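Local coordinates for protein fructokinase (Xylella fastidiosa Temecula1, PDB 3LJS) that probably phosphorylates fructose at the expense of ATP, as a sugar kinase of the PfkB (ribokinase-like) family, at residues E12-M17 / K89-F94; L116-H121 / A143-V148; W238-A243 / D284-P289; Y270-Q275 / V293-F298. All blocks are in the same frame, centred on the assembly; numbering follows the deposited sequence.

Contact 1: residues E12-M17 / K89-F94; sequences EALIDM and KTALAF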
loop_
_atom_site.group_PDB
_atom_site.type_symbol
_atom_site.label_atom_id
_atom_site.label_comp_id
_atom_site.label_asym_id
_atom_site.label_seq_id
_atom_site.Cartn_x
_atom_site.Cartn_y
_atom_site.Cartn_z
ATOM N N GLU B 12 13.284 -2.067 -10.036
ATOM C CA GLU B 12 11.911 -1.965 -9.613
ATOM C C GLU B 12 10.978 -1.266 -10.579
ATOM O O GLU B 12 11.339 -0.293 -11.245
ATOM C CB GLU B 12 11.832 -1.272 -8.245
ATOM C CG GLU B 12 11.860 0.258 -8.280
ATOM C CD GLU B 12 13.223 0.845 -8.639
ATOM O OE1 GLU B 12 14.168 0.071 -8.923
ATOM O OE2 GLU B 12 13.350 2.094 -8.637
ATOM N N ALA B 13 9.775 -1.816 -10.646
ATOM C CA ALA B 13 8.675 -1.288 -11.423
ATOM C C ALA B 13 7.636 -1.251 -10.302
ATOM O O ALA B 13 7.464 -2.236 -9.583
ATOM C CB ALA B 13 8.255 -2.271 -12.516
ATOM N N LEU B 14 6.980 -0.117 -10.116
ATOM C CA LEU B 14 5.990 -0.008 -9.054
ATOM C C LEU B 14 4.883 0.939 -9.460
ATOM O O LEU B 14 4.918 1.506 -10.552
ATOM C CB LEU B 14 6.655 0.484 -7.764
ATOM C CG LEU B 14 7.607 1.683 -7.875
ATOM C CD1 LEU B 14 6.844 2.953 -8.226
ATOM C CD2 LEU B 14 8.330 1.860 -6.545
ATOM N N ILE B 15 3.904 1.110 -8.576
ATOM C CA ILE B 15 2.776 1.991 -8.845
ATOM C C ILE B 15 2.925 3.325 -8.134
ATOM O O ILE B 15 3.143 3.370 -6.921
ATOM C CB ILE B 15 1.442 1.357 -8.380
ATOM C CG1 ILE B 15 1.202 0.036 -9.112
ATOM C CG2 ILE B 15 0.292 2.320 -8.615
ATOM C CD1 ILE B 15 1.068 0.171 -10.610
ATOM N N ASP B 16 2.836 4.413 -8.894
ATOM C CA ASP B 16 2.889 5.743 -8.305
ATOM C C ASP B 16 1.417 6.100 -8.120
ATOM O O ASP B 16 0.665 6.142 -9.098
ATOM C CB ASP B 16 3.530 6.771 -9.250
ATOM C CG ASP B 16 5.034 6.585 -9.408
ATOM O OD1 ASP B 16 5.720 6.320 -8.402
ATOM O OD2 ASP B 16 5.533 6.728 -10.543
HETATM N N MSE B 17 1.002 6.325 -6.875
HETATM C CA MSE B 17 -0.382 6.690 -6.578
HETATM C C MSE B 17 -0.423 8.195 -6.335
HETATM O O MSE B 17 -0.010 8.676 -5.279
HETATM C CB MSE B 17 -0.880 5.937 -5.342
HETATM C CG MSE B 17 -1.122 4.458 -5.571
HETATM SE SE MSE B 17 -2.674 4.108 -6.680
HETATM C CE MSE B 17 -4.002 4.050 -5.292
ATOM N N LYS B 89 3.517 -7.865 -2.123
ATOM C CA LYS B 89 2.744 -7.027 -3.024
ATOM C C LYS B 89 3.630 -6.103 -3.845
ATOM O O LYS B 89 4.793 -5.857 -3.504
ATOM C CB LYS B 89 1.763 -6.170 -2.222
ATOM C CG LYS B 89 0.796 -6.952 -1.342
ATOM C CD LYS B 89 -0.215 -7.701 -2.180
ATOM C CE LYS B 89 -1.265 -8.380 -1.316
ATOM N NZ LYS B 89 -2.219 -9.151 -2.161
ATOM N N THR B 90 3.064 -5.593 -4.930
ATOM C CA THR B 90 3.757 -4.648 -5.787
ATOM C C THR B 90 3.921 -3.391 -4.939
ATOM O O THR B 90 2.978 -2.951 -4.280
ATOM C CB THR B 90 2.908 -4.306 -7.022
ATOM O OG1 THR B 90 2.667 -5.501 -7.775
ATOM C CG2 THR B 90 3.614 -3.280 -7.890
ATOM N N ALA B 91 5.118 -2.822 -4.940
ATOM C CA ALA B 91 5.377 -1.619 -4.163
ATOM C C ALA B 91 4.501 -0.460 -4.623
ATOM O O ALA B 91 4.152 -0.351 -5.806
ATOM C CB ALA B 91 6.847 -1.229 -4.279
ATOM N N LEU B 92 4.162 0.413 -3.680
ATOM C CA LEU B 92 3.347 1.584 -3.965
ATOM C C LEU B 92 4.087 2.823 -3.490
ATOM O O LEU B 92 4.720 2.817 -2.432
ATOM C CB LEU B 92 1.996 1.510 -3.237
ATOM C CG LEU B 92 1.073 0.322 -3.496
ATOM C CD1 LEU B 92 -0.157 0.448 -2.588
ATOM C CD2 LEU B 92 0.662 0.276 -4.964
ATOM N N ALA B 93 4.008 3.882 -4.284
ATOM C CA ALA B 93 4.641 5.144 -3.944
ATOM C C ALA B 93 3.550 6.204 -3.993
ATOM O O ALA B 93 3.123 6.619 -5.071
ATOM C CB ALA B 93 5.744 5.474 -4.950
ATOM N N PHE B 94 3.074 6.617 -2.824
ATOM C CA PHE B 94 2.031 7.629 -2.750
ATOM C C PHE B 94 2.659 9.013 -2.829
ATOM O O PHE B 94 3.601 9.321 -2.097
ATOM C CB PHE B 94 1.235 7.470 -1.452
ATOM C CG PHE B 94 0.233 6.354 -1.494
ATOM C CD1 PHE B 94 -1.038 6.567 -2.015
ATOM C CD2 PHE B 94 0.569 5.079 -1.048
ATOM C CE1 PHE B 94 -1.963 5.534 -2.096
ATOM C CE2 PHE B 94 -0.343 4.035 -1.123
ATOM C CZ PHE B 94 -1.619 4.262 -1.652
#

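Contact 2: residues L116-H121 / A143-V148; sequences LFRVEH and ADIAEV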
loop_
_atom_site.group_PDB
_atom_site.type_symbol
_atom_site.label_atom_id
_atom_site.label_comp_id
_atom_site.label_asym_id
_atom_site.label_seq_id
_atom_site.Cartn_x
_atom_site.Cartn_y
_atom_site.Cartn_z
ATOM N N LEU B 116 12.351 -9.113 -4.119
ATOM C CA LEU B 116 12.564 -10.557 -4.051
ATOM C C LEU B 116 13.225 -11.200 -5.264
ATOM O O LEU B 116 13.357 -12.423 -5.328
ATOM C CB LEU B 116 11.231 -11.250 -3.750
ATOM C CG LEU B 116 10.836 -11.499 -2.284
ATOM C CD1 LEU B 116 11.550 -10.564 -1.337
ATOM C CD2 LEU B 116 9.329 -11.362 -2.157
ATOM N N PHE B 117 13.638 -10.387 -6.230
ATOM C CA PHE B 117 14.311 -10.920 -7.410
ATOM C C PHE B 117 15.656 -11.469 -6.926
ATOM O O PHE B 117 16.359 -10.811 -6.165
ATOM C CB PHE B 117 14.551 -9.803 -8.434
ATOM C CG PHE B 117 15.020 -10.296 -9.777
ATOM C CD1 PHE B 117 14.133 -10.384 -10.849
ATOM C CD2 PHE B 117 16.348 -10.669 -9.976
ATOM C CE1 PHE B 117 14.563 -10.833 -12.103
ATOM C CE2 PHE B 117 16.788 -11.121 -11.225
ATOM C CZ PHE B 117 15.893 -11.202 -12.290
ATOM N N ARG B 118 16.009 -12.676 -7.350
ATOM C CA ARG B 118 17.279 -13.272 -6.942
ATOM C C ARG B 118 18.092 -13.654 -8.172
ATOM O O ARG B 118 17.550 -13.739 -9.274
ATOM C CB ARG B 118 17.038 -14.499 -6.045
ATOM C CG ARG B 118 16.471 -14.144 -4.660
ATOM C CD ARG B 118 17.443 -13.268 -3.858
ATOM N NE ARG B 118 16.870 -12.796 -2.595
ATOM C CZ ARG B 118 16.299 -11.606 -2.412
ATOM N NH1 ARG B 118 16.219 -10.725 -3.410
ATOM N NH2 ARG B 118 15.786 -11.300 -1.226
ATOM N N VAL B 119 19.388 -13.879 -7.983
ATOM C CA VAL B 119 20.268 -14.214 -9.099
ATOM C C VAL B 119 19.740 -15.345 -9.973
ATOM O O VAL B 119 19.929 -15.333 -11.190
ATOM C CB VAL B 119 21.688 -14.558 -8.599
ATOM C CG1 VAL B 119 22.556 -15.015 -9.763
ATOM C CG2 VAL B 119 22.308 -13.327 -7.944
ATOM N N GLU B 120 19.066 -16.311 -9.354
ATOM C CA GLU B 120 18.500 -17.446 -10.081
ATOM C C GLU B 120 17.436 -17.008 -11.093
ATOM O O GLU B 120 17.100 -17.760 -12.010
ATOM C CB GLU B 120 17.869 -18.429 -9.091
ATOM C CG GLU B 120 16.624 -17.872 -8.411
ATOM C CD GLU B 120 16.255 -18.611 -7.139
ATOM O OE1 GLU B 120 17.076 -18.617 -6.197
ATOM O OE2 GLU B 120 15.143 -19.177 -7.077
ATOM N N HIS B 121 16.903 -15.798 -10.930
ATOM C CA HIS B 121 15.863 -15.305 -11.835
ATOM C C HIS B 121 16.392 -14.704 -13.134
ATOM O O HIS B 121 15.621 -14.452 -14.062
ATOM C CB HIS B 121 14.967 -14.285 -11.119
ATOM C CG HIS B 121 14.230 -14.851 -9.944
ATOM N ND1 HIS B 121 13.361 -15.917 -10.051
ATOM C CD2 HIS B 121 14.263 -14.524 -8.630
ATOM C CE1 HIS B 121 12.894 -16.225 -8.853
ATOM N NE2 HIS B 121 13.427 -15.396 -7.974
ATOM N N ALA B 143 20.552 -5.833 1.723
ATOM C CA ALA B 143 21.696 -6.660 1.342
ATOM C C ALA B 143 21.475 -7.651 0.206
ATOM O O ALA B 143 22.313 -7.759 -0.692
ATOM C CB ALA B 143 22.232 -7.401 2.573
ATOM N N ASP B 144 20.366 -8.379 0.248
ATOM C CA ASP B 144 20.075 -9.377 -0.777
ATOM C C ASP B 144 19.861 -8.803 -2.177
ATOM O O ASP B 144 20.478 -9.258 -3.141
ATOM C CB ASP B 144 18.847 -10.201 -0.378
ATOM C CG ASP B 144 19.114 -11.122 0.806
ATOM O OD1 ASP B 144 18.165 -11.796 1.252
ATOM O OD2 ASP B 144 20.266 -11.178 1.287
ATOM N N ILE B 145 18.988 -7.811 -2.298
ATOM C CA ILE B 145 18.723 -7.228 -3.603
ATOM C C ILE B 145 19.962 -6.496 -4.138
ATOM O O ILE B 145 20.226 -6.502 -5.341
ATOM C CB ILE B 145 17.491 -6.286 -3.548
ATOM C CG1 ILE B 145 17.021 -5.965 -4.969
ATOM C CG2 ILE B 145 17.823 -5.019 -2.777
ATOM C CD1 ILE B 145 16.537 -7.188 -5.746
ATOM N N ALA B 146 20.737 -5.890 -3.246
ATOM C CA ALA B 146 21.950 -5.187 -3.656
ATOM C C ALA B 146 22.937 -6.150 -4.315
ATOM O O ALA B 146 23.513 -5.844 -5.360
ATOM C CB ALA B 146 22.604 -4.517 -2.454
ATOM N N GLU B 147 23.136 -7.313 -3.698
ATOM C CA GLU B 147 24.054 -8.307 -4.239
ATOM C C GLU B 147 23.572 -8.782 -5.605
ATOM O O GLU B 147 24.376 -9.038 -6.499
ATOM C CB GLU B 147 24.187 -9.501 -3.286
ATOM C CG GLU B 147 24.939 -10.688 -3.894
ATOM C CD GLU B 147 26.376 -10.360 -4.290
ATOM O OE1 GLU B 147 26.968 -11.148 -5.060
ATOM O OE2 GLU B 147 26.919 -9.331 -3.829
ATOM N N VAL B 148 22.258 -8.907 -5.760
ATOM C CA VAL B 148 21.677 -9.325 -7.035
ATOM C C VAL B 148 21.993 -8.264 -8.101
ATOM O O VAL B 148 22.343 -8.591 -9.241
ATOM C CB VAL B 148 20.142 -9.501 -6.911
ATOM C CG1 VAL B 148 19.518 -9.683 -8.286
ATOM C CG2 VAL B 148 19.825 -10.718 -6.026
#

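Contact 3: residues W238-A243 / D284-P289; sequences WYTRTA and DFCHDP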
loop_
_atom_site.group_PDB
_atom_site.type_symbol
_atom_site.label_atom_id
_atom_site.label_comp_id
_atom_site.label_asym_id
_atom_site.label_seq_id
_atom_site.Cartn_x
_atom_site.Cartn_y
_atom_site.Cartn_z
ATOM N N TRP B 238 29.129 16.824 -18.362
ATOM C CA TRP B 238 29.641 15.488 -18.635
ATOM C C TRP B 238 31.146 15.483 -18.408
ATOM O O TRP B 238 31.810 16.505 -18.582
ATOM C CB TRP B 238 29.320 15.047 -20.068
ATOM C CG TRP B 238 29.932 15.898 -21.149
ATOM C CD1 TRP B 238 29.329 16.914 -21.834
ATOM C CD2 TRP B 238 31.256 15.786 -21.681
ATOM N NE1 TRP B 238 30.195 17.438 -22.766
ATOM C CE2 TRP B 238 31.387 16.765 -22.691
ATOM C CE3 TRP B 238 32.348 14.952 -21.402
ATOM C CZ2 TRP B 238 32.569 16.933 -23.426
ATOM C CZ3 TRP B 238 33.524 15.119 -22.135
ATOM C CH2 TRP B 238 33.621 16.103 -23.133
ATOM N N TYR B 239 31.671 14.332 -18.001
ATOM C CA TYR B 239 33.097 14.165 -17.735
ATOM C C TYR B 239 33.559 12.803 -18.239
ATOM O O TYR B 239 32.825 11.818 -18.140
ATOM C CB TYR B 239 33.376 14.201 -16.232
ATOM C CG TYR B 239 32.906 15.439 -15.511
ATOM C CD1 TYR B 239 33.753 16.534 -15.335
ATOM C CD2 TYR B 239 31.613 15.514 -14.995
ATOM C CE1 TYR B 239 33.319 17.676 -14.657
ATOM C CE2 TYR B 239 31.170 16.647 -14.320
ATOM C CZ TYR B 239 32.025 17.721 -14.157
ATOM O OH TYR B 239 31.578 18.839 -13.498
ATOM N N THR B 240 34.774 12.757 -18.775
ATOM C CA THR B 240 35.381 11.506 -19.226
ATOM C C THR B 240 36.766 11.566 -18.610
ATOM O O THR B 240 37.112 12.561 -17.971
ATOM C CB THR B 240 35.529 11.420 -20.763
ATOM O OG1 THR B 240 36.403 12.460 -21.220
ATOM C CG2 THR B 240 34.177 11.545 -21.439
ATOM N N ARG B 241 37.569 10.526 -18.788
ATOM C CA ARG B 241 38.906 10.554 -18.206
ATOM C C ARG B 241 39.842 11.517 -18.931
ATOM O O ARG B 241 40.946 11.772 -18.462
ATOM C CB ARG B 241 39.512 9.147 -18.191
ATOM C CG ARG B 241 38.683 8.167 -17.383
ATOM C CD ARG B 241 39.311 6.785 -17.304
ATOM N NE ARG B 241 38.415 5.873 -16.602
ATOM C CZ ARG B 241 38.789 4.734 -16.030
ATOM N NH1 ARG B 241 40.062 4.352 -16.070
ATOM N NH2 ARG B 241 37.885 3.975 -15.415
ATOM N N THR B 242 39.397 12.069 -20.057
ATOM C CA THR B 242 40.236 12.984 -20.830
ATOM C C THR B 242 39.719 14.414 -20.955
ATOM O O THR B 242 40.468 15.309 -21.348
ATOM C CB THR B 242 40.480 12.437 -22.256
ATOM O OG1 THR B 242 39.224 12.171 -22.891
ATOM C CG2 THR B 242 41.303 11.156 -22.206
ATOM N N ALA B 243 38.449 14.644 -20.629
ATOM C CA ALA B 243 37.894 15.991 -20.742
ATOM C C ALA B 243 36.557 16.155 -20.024
ATOM O O ALA B 243 36.076 15.240 -19.358
ATOM C CB ALA B 243 37.730 16.358 -22.213
ATOM N N ASP B 284 35.763 4.807 -27.712
ATOM C CA ASP B 284 35.992 5.760 -28.788
ATOM C C ASP B 284 35.058 6.947 -28.612
ATOM O O ASP B 284 35.446 8.095 -28.809
ATOM C CB ASP B 284 35.743 5.100 -30.142
ATOM C CG ASP B 284 36.620 3.885 -30.357
ATOM O OD1 ASP B 284 37.856 4.021 -30.226
ATOM O OD2 ASP B 284 36.074 2.797 -30.646
ATOM N N PHE B 285 33.817 6.657 -28.247
ATOM C CA PHE B 285 32.824 7.694 -28.025
ATOM C C PHE B 285 33.320 8.664 -26.949
ATOM O O PHE B 285 33.251 9.880 -27.114
ATOM C CB PHE B 285 31.513 7.044 -27.578
ATOM C CG PHE B 285 30.459 8.022 -27.155
ATOM C CD1 PHE B 285 29.665 8.667 -28.101
ATOM C CD2 PHE B 285 30.238 8.278 -25.804
ATOM C CE1 PHE B 285 28.662 9.553 -27.706
ATOM C CE2 PHE B 285 29.238 9.163 -25.395
ATOM C CZ PHE B 285 28.447 9.802 -26.350
ATOM N N CYS B 286 33.819 8.118 -25.845
ATOM C CA CYS B 286 34.302 8.944 -24.750
ATOM C C CYS B 286 35.526 9.773 -25.104
ATOM O O CYS B 286 35.865 10.717 -24.388
ATOM C CB CYS B 286 34.589 8.075 -23.530
ATOM S SG CYS B 286 33.081 7.410 -22.806
ATOM N N HIS B 287 36.183 9.427 -26.207
ATOM C CA HIS B 287 37.360 10.167 -26.649
ATOM C C HIS B 287 36.976 11.210 -27.696
ATOM O O HIS B 287 37.837 11.929 -28.198
ATOM C CB HIS B 287 38.403 9.217 -27.251
ATOM C CG HIS B 287 39.021 8.286 -26.254
ATOM N ND1 HIS B 287 39.771 7.191 -26.627
ATOM C CD2 HIS B 287 39.009 8.290 -24.901
ATOM C CE1 HIS B 287 40.191 6.560 -25.544
ATOM N NE2 HIS B 287 39.745 7.206 -24.484
ATOM N N ASP B 288 35.686 11.309 -28.002
ATOM C CA ASP B 288 35.230 12.253 -29.023
ATOM C C ASP B 288 34.119 13.204 -28.565
ATOM O O ASP B 288 32.936 12.938 -28.761
ATOM C CB ASP B 288 34.782 11.458 -30.250
ATOM C CG ASP B 288 34.347 12.339 -31.390
ATOM O OD1 ASP B 288 34.718 13.536 -31.403
ATOM O OD2 ASP B 288 33.641 11.825 -32.282
ATOM N N PRO B 289 34.498 14.347 -27.969
ATOM C CA PRO B 289 33.561 15.358 -27.469
ATOM C C PRO B 289 32.471 15.753 -28.459
ATOM O O PRO B 289 31.354 16.088 -28.057
ATOM C CB PRO B 289 34.478 16.526 -27.113
ATOM C CG PRO B 289 35.727 15.830 -26.667
ATOM C CD PRO B 289 35.889 14.773 -27.742
HETATM O O HOH W 1 36.877 13.086 -23.776
#

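Contact 4: residues Y270-Q275 / V293-F298; sequences YTFAQQ and VSTLRF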
loop_
_atom_site.group_PDB
_atom_site.type_symbol
_atom_site.label_atom_id
_atom_site.label_comp_id
_atom_site.label_asym_id
_atom_site.label_seq_id
_atom_site.Cartn_x
_atom_site.Cartn_y
_atom_site.Cartn_z
ATOM N N TYR B 270 19.271 4.734 -25.632
ATOM C CA TYR B 270 18.694 4.416 -26.934
ATOM C C TYR B 270 19.704 4.758 -28.033
ATOM O O TYR B 270 19.942 3.957 -28.941
ATOM C CB TYR B 270 17.411 5.221 -27.178
ATOM C CG TYR B 270 16.993 5.245 -28.638
ATOM C CD1 TYR B 270 16.314 4.168 -29.218
ATOM C CD2 TYR B 270 17.341 6.317 -29.457
ATOM C CE1 TYR B 270 15.999 4.163 -30.586
ATOM C CE2 TYR B 270 17.037 6.322 -30.816
ATOM C CZ TYR B 270 16.370 5.246 -31.376
ATOM O OH TYR B 270 16.102 5.259 -32.731
ATOM N N THR B 271 20.289 5.950 -27.948
ATOM C CA THR B 271 21.253 6.386 -28.953
ATOM C C THR B 271 22.509 5.528 -28.946
ATOM O O THR B 271 23.035 5.190 -30.011
ATOM C CB THR B 271 21.634 7.869 -28.765
ATOM O OG1 THR B 271 20.443 8.670 -28.767
ATOM C CG2 THR B 271 22.514 8.333 -29.907
ATOM N N PHE B 272 22.986 5.170 -27.752
ATOM C CA PHE B 272 24.171 4.324 -27.615
ATOM C C PHE B 272 23.956 3.015 -28.378
ATOM O O PHE B 272 24.809 2.584 -29.154
ATOM C CB PHE B 272 24.432 3.951 -26.146
ATOM C CG PHE B 272 25.022 5.053 -25.305
ATOM C CD1 PHE B 272 25.431 6.258 -25.863
ATOM C CD2 PHE B 272 25.176 4.868 -23.934
ATOM C CE1 PHE B 272 25.987 7.263 -25.063
ATOM C CE2 PHE B 272 25.729 5.862 -23.130
ATOM C CZ PHE B 272 26.134 7.061 -23.693
ATOM N N ALA B 273 22.814 2.383 -28.133
ATOM C CA ALA B 273 22.489 1.111 -28.761
ATOM C C ALA B 273 22.369 1.221 -30.275
ATOM O O ALA B 273 22.691 0.275 -30.992
ATOM C CB ALA B 273 21.201 0.551 -28.167
ATOM N N GLN B 274 21.900 2.367 -30.763
ATOM C CA GLN B 274 21.766 2.577 -32.201
ATOM C C GLN B 274 23.127 2.792 -32.872
ATOM O O GLN B 274 23.395 2.254 -33.945
ATOM C CB GLN B 274 20.884 3.802 -32.490
ATOM C CG GLN B 274 19.403 3.654 -32.143
ATOM C CD GLN B 274 18.685 2.617 -33.003
ATOM O OE1 GLN B 274 18.816 2.611 -34.227
ATOM N NE2 GLN B 274 17.915 1.744 -32.362
ATOM N N GLN B 275 23.988 3.569 -32.223
ATOM C CA GLN B 275 25.294 3.907 -32.780
ATOM C C GLN B 275 26.482 2.987 -32.502
ATOM O O GLN B 275 27.405 2.919 -33.315
ATOM C CB GLN B 275 25.659 5.335 -32.359
ATOM C CG GLN B 275 24.591 6.360 -32.711
ATOM C CD GLN B 275 24.990 7.770 -32.335
ATOM O OE1 GLN B 275 25.438 8.021 -31.213
ATOM N NE2 GLN B 275 24.825 8.702 -33.269
ATOM N N VAL B 293 28.632 15.472 -27.292
ATOM C CA VAL B 293 27.693 16.589 -27.337
ATOM C C VAL B 293 26.491 16.275 -28.228
ATOM O O VAL B 293 25.352 16.586 -27.882
ATOM C CB VAL B 293 28.385 17.876 -27.849
ATOM C CG1 VAL B 293 27.360 18.974 -28.075
ATOM C CG2 VAL B 293 29.429 18.336 -26.838
ATOM N N SER B 294 26.740 15.662 -29.378
ATOM C CA SER B 294 25.656 15.320 -30.292
ATOM C C SER B 294 24.668 14.349 -29.655
ATOM O O SER B 294 23.455 14.543 -29.726
ATOM C CB SER B 294 26.214 14.701 -31.575
ATOM O OG SER B 294 25.161 14.186 -32.372
ATOM N N THR B 295 25.190 13.303 -29.029
ATOM C CA THR B 295 24.346 12.302 -28.394
ATOM C C THR B 295 23.601 12.817 -27.170
ATOM O O THR B 295 22.423 12.506 -26.978
ATOM C CB THR B 295 25.171 11.071 -27.994
ATOM O OG1 THR B 295 25.559 10.368 -29.178
ATOM C CG2 THR B 295 24.364 10.144 -27.083
ATOM N N LEU B 296 24.272 13.601 -26.336
ATOM C CA LEU B 296 23.604 14.118 -25.154
ATOM C C LEU B 296 22.563 15.173 -25.521
ATOM O O LEU B 296 21.619 15.399 -24.765
ATOM C CB LEU B 296 24.630 14.654 -24.152
ATOM C CG LEU B 296 25.589 13.546 -23.690
ATOM C CD1 LEU B 296 26.585 14.110 -22.688
ATOM C CD2 LEU B 296 24.796 12.385 -23.068
ATOM N N ARG B 297 22.724 15.824 -26.673
ATOM C CA ARG B 297 21.725 16.805 -27.095
ATOM C C ARG B 297 20.419 16.047 -27.353
ATOM O O ARG B 297 19.331 16.521 -27.021
ATOM C CB ARG B 297 22.143 17.523 -28.382
ATOM C CG ARG B 297 20.998 18.332 -29.000
ATOM C CD ARG B 297 21.375 18.992 -30.325
ATOM N NE ARG B 297 22.397 20.020 -30.146
ATOM C CZ ARG B 297 23.664 19.895 -30.524
ATOM N NH1 ARG B 297 24.084 18.782 -31.117
ATOM N NH2 ARG B 297 24.519 20.883 -30.299
ATOM N N PHE B 298 20.541 14.871 -27.962
ATOM C CA PHE B 298 19.380 14.030 -28.247
ATOM C C PHE B 298 18.711 13.650 -26.926
ATOM O O PHE B 298 17.492 13.762 -26.774
ATOM C CB PHE B 298 19.821 12.751 -28.969
ATOM C CG PHE B 298 18.691 11.828 -29.316
ATOM C CD1 PHE B 298 18.044 11.931 -30.546
ATOM C CD2 PHE B 298 18.257 10.861 -28.406
ATOM C CE1 PHE B 298 16.977 11.085 -30.867
ATOM C CE2 PHE B 298 17.192 10.010 -28.715
ATOM C CZ PHE B 298 16.548 10.119 -29.946
#

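Contact 1: residues E12-M17 / K89-F94
Residues 14-17 and 92-94 run side by side as parallel strands, their axes 4.6 Å apart at an angle of 18°, with Ile15 paired to Leu92, Asp16 to Ala93 and Met17 to Phe94. Three backbone bonds tie them: Ile15 N to Ala91 O (3.1 Å), Ala93 N to Ile15 O (2.8 Å) and Met17 N to Ala93 O (2.8 Å). On the face carrying Ile15, Met17, Leu92 and Phe94, branch CD2 of Leu92 lies against Ile15 CB at 3.7 Å. Selenomethionine Met17 lies alongside Phe94, its CB 3.4 Å from CD1 of the ring. Chi1 near -72° turns CG away from the carbonyl carbon and over one ring face, offset toward the rim, a CH-pi contact of 4.1 Å to the centroid; bends at chi2 and chi3 then fold the selenium and CE. Leu14 CB packs on the methyl of Ala91, 3.9 Å from CB to CB. The pair forms the middle of the four-stranded lid sheet found in PfkB sugar kinases, between strands 30-36 and 103-108. Helix 63-75 covers Ile15, while Met17 of the second subunit packs on Met17 and Phe64 of the second subunit meets the Phe94 ring edge-to-face, consistent with lid-to-lid dimerisation.

Contact 2: residues L116-H121 / A143-V148
Val148 packs against Phe117, Arg118 and Val119 and is the most deeply covered residue of the junction. It is turned toward the loop and divides its two methyls: CG1 meets the rim of the Phe117 ring at CD2 (3.7 Å), near the ring plane, while CG2 rests 3.5 Å from Phe117 O and 3.7 Å from Arg118 CA. Val119 and Val148 lie antiparallel alongside each other, their CG2 methyls 4.1 Å apart. Close to one turn back, Ile145, with CG1 opposite the backbone N (chi1 -166°) and a bend at chi2, brings CD1 to 3.7 Å from Phe117 O. The segments thus join the loop that follows strand 103-108 to the first turns of helix 143-158, one of the helices flanking the central sheet of this ribokinase-like fold; Phe117 reaches onward to that sheet, meeting Phe10 edge-to-face and touching Val56 of strand 53-60. The polar contacts belong to Arg118. Its chain leaves the backbone away from the helix but bends at chi2 (-62°), bringing the guanidinium back over Asp144, whose CB lies 3.4 Å above one face, offset toward the NH2 rim. NH2 makes a long salt bridge of 3.5 Å to Asp144 OD1, with guanidinium and carboxylate planes 75° apart. Two backbone carbonyls hold the NH1 end, Phe117 O (2.8 Å, approached from above the carbonyl plane) and Leu115 O.

Contact 3: residues W238-A243 / D284-P289
The turn linking strands 237-240 and 244-246 packs here against helix 281-286 and the start of helix 289-305. Thr240 organises the turn: its backbone N bonds Ala243 O, and its OG1 accepts from Thr242 N (3.2 Å), forming an ST turn, and from Ala243 N (3.1 Å), an ST motif. With chi1 at 62°, this hydroxyl sits between the backbone N and the carbonyl carbon, and the methyl CG2 is left to face the helix, 3.5 Å from Cys286 O and 4.1 Å from Cys286 CB. No direct hydrogen bond joins the segments; a water does. It lies 2.7 Å from Thr240 OG1 and 2.7 Å from Thr242 OG1, and donates to Cys286 O at 2.6 Å, so the Cys286 carbonyl is linked to both threonines through a single molecule. At the other side of the contact, the six-membered ring of Trp238 meets Pro289 obliquely, CH2 lying 4.1 Å from CB of the proline. Just before Pro289, Asp288 is the N-cap of helix 289-305, with OD2 bonded to Ser291 OG and OD1 weakly to Glu290 N. Trp238 and Thr240 also touch Ile292 of that helix, and strand 237-240 is bordered by strands 226-230 and 244-246 at the end of the central sheet.

Contact 4: residues Y270-Q275 / V293-F298
Thr271 and Thr295 face each other where residues 270-275 and 293-298 come closest, and the packing is tightest around them. In both threonines CG2 lies opposite the backbone N, which turns the two methyls toward each other, Thr271 CG2 lying 3.8 Å from Thr295 CG2. The Thr295 methyl also meets CE1 of Phe272 at 3.9 Å. Thr271 OG1, which is hydrogen-bonded to Gly267 O in its own helix, sits 3.1 Å from Phe298 CD2. The Tyr270 and Phe298 rings are near parallel, at 22°, but slid apart with centroids 5.8 Å from each other; their rims touch at Tyr270 CD2 and Phe298 CE2. The solvent side is sparser: there the exposed Gln275 extends its amide toward helix 289-305, placing OE1 3.1 Å from Thr295 OG1, which also bonds weakly to Ser291 O. The segment axes approach to 10.3 Å at an angle of 133°. Tyr270 and Phe298 are covered by Leu49 of helix 38-49 and Leu319 of helix 319-328, while Phe272 reaches Leu226 of strand 226-230.

Along the chain contact 1 closes first, contact 2 follows, and contacts 3 and 4 come last with their segments alternating. Contact 1 belongs to the four-stranded lid sheet and the subunit interface; contact 2, about 19 Å away between centres, lies beside the large central sheet. The centres of contacts 1 and 3 are about 37 Å apart, on opposite sides of the chain's centre. Contacts 3 and 4, with centres about 14 Å apart, share the run of helices 262-275, 281-286 and 289-305: Phe285 packs on Phe272 and Thr295, and Trp238 on Leu296. They form one continuous packed region, in which Trp238 and Phe272 each lie about 10 Å, side chain to side chain, from the ATP-binding Lys195.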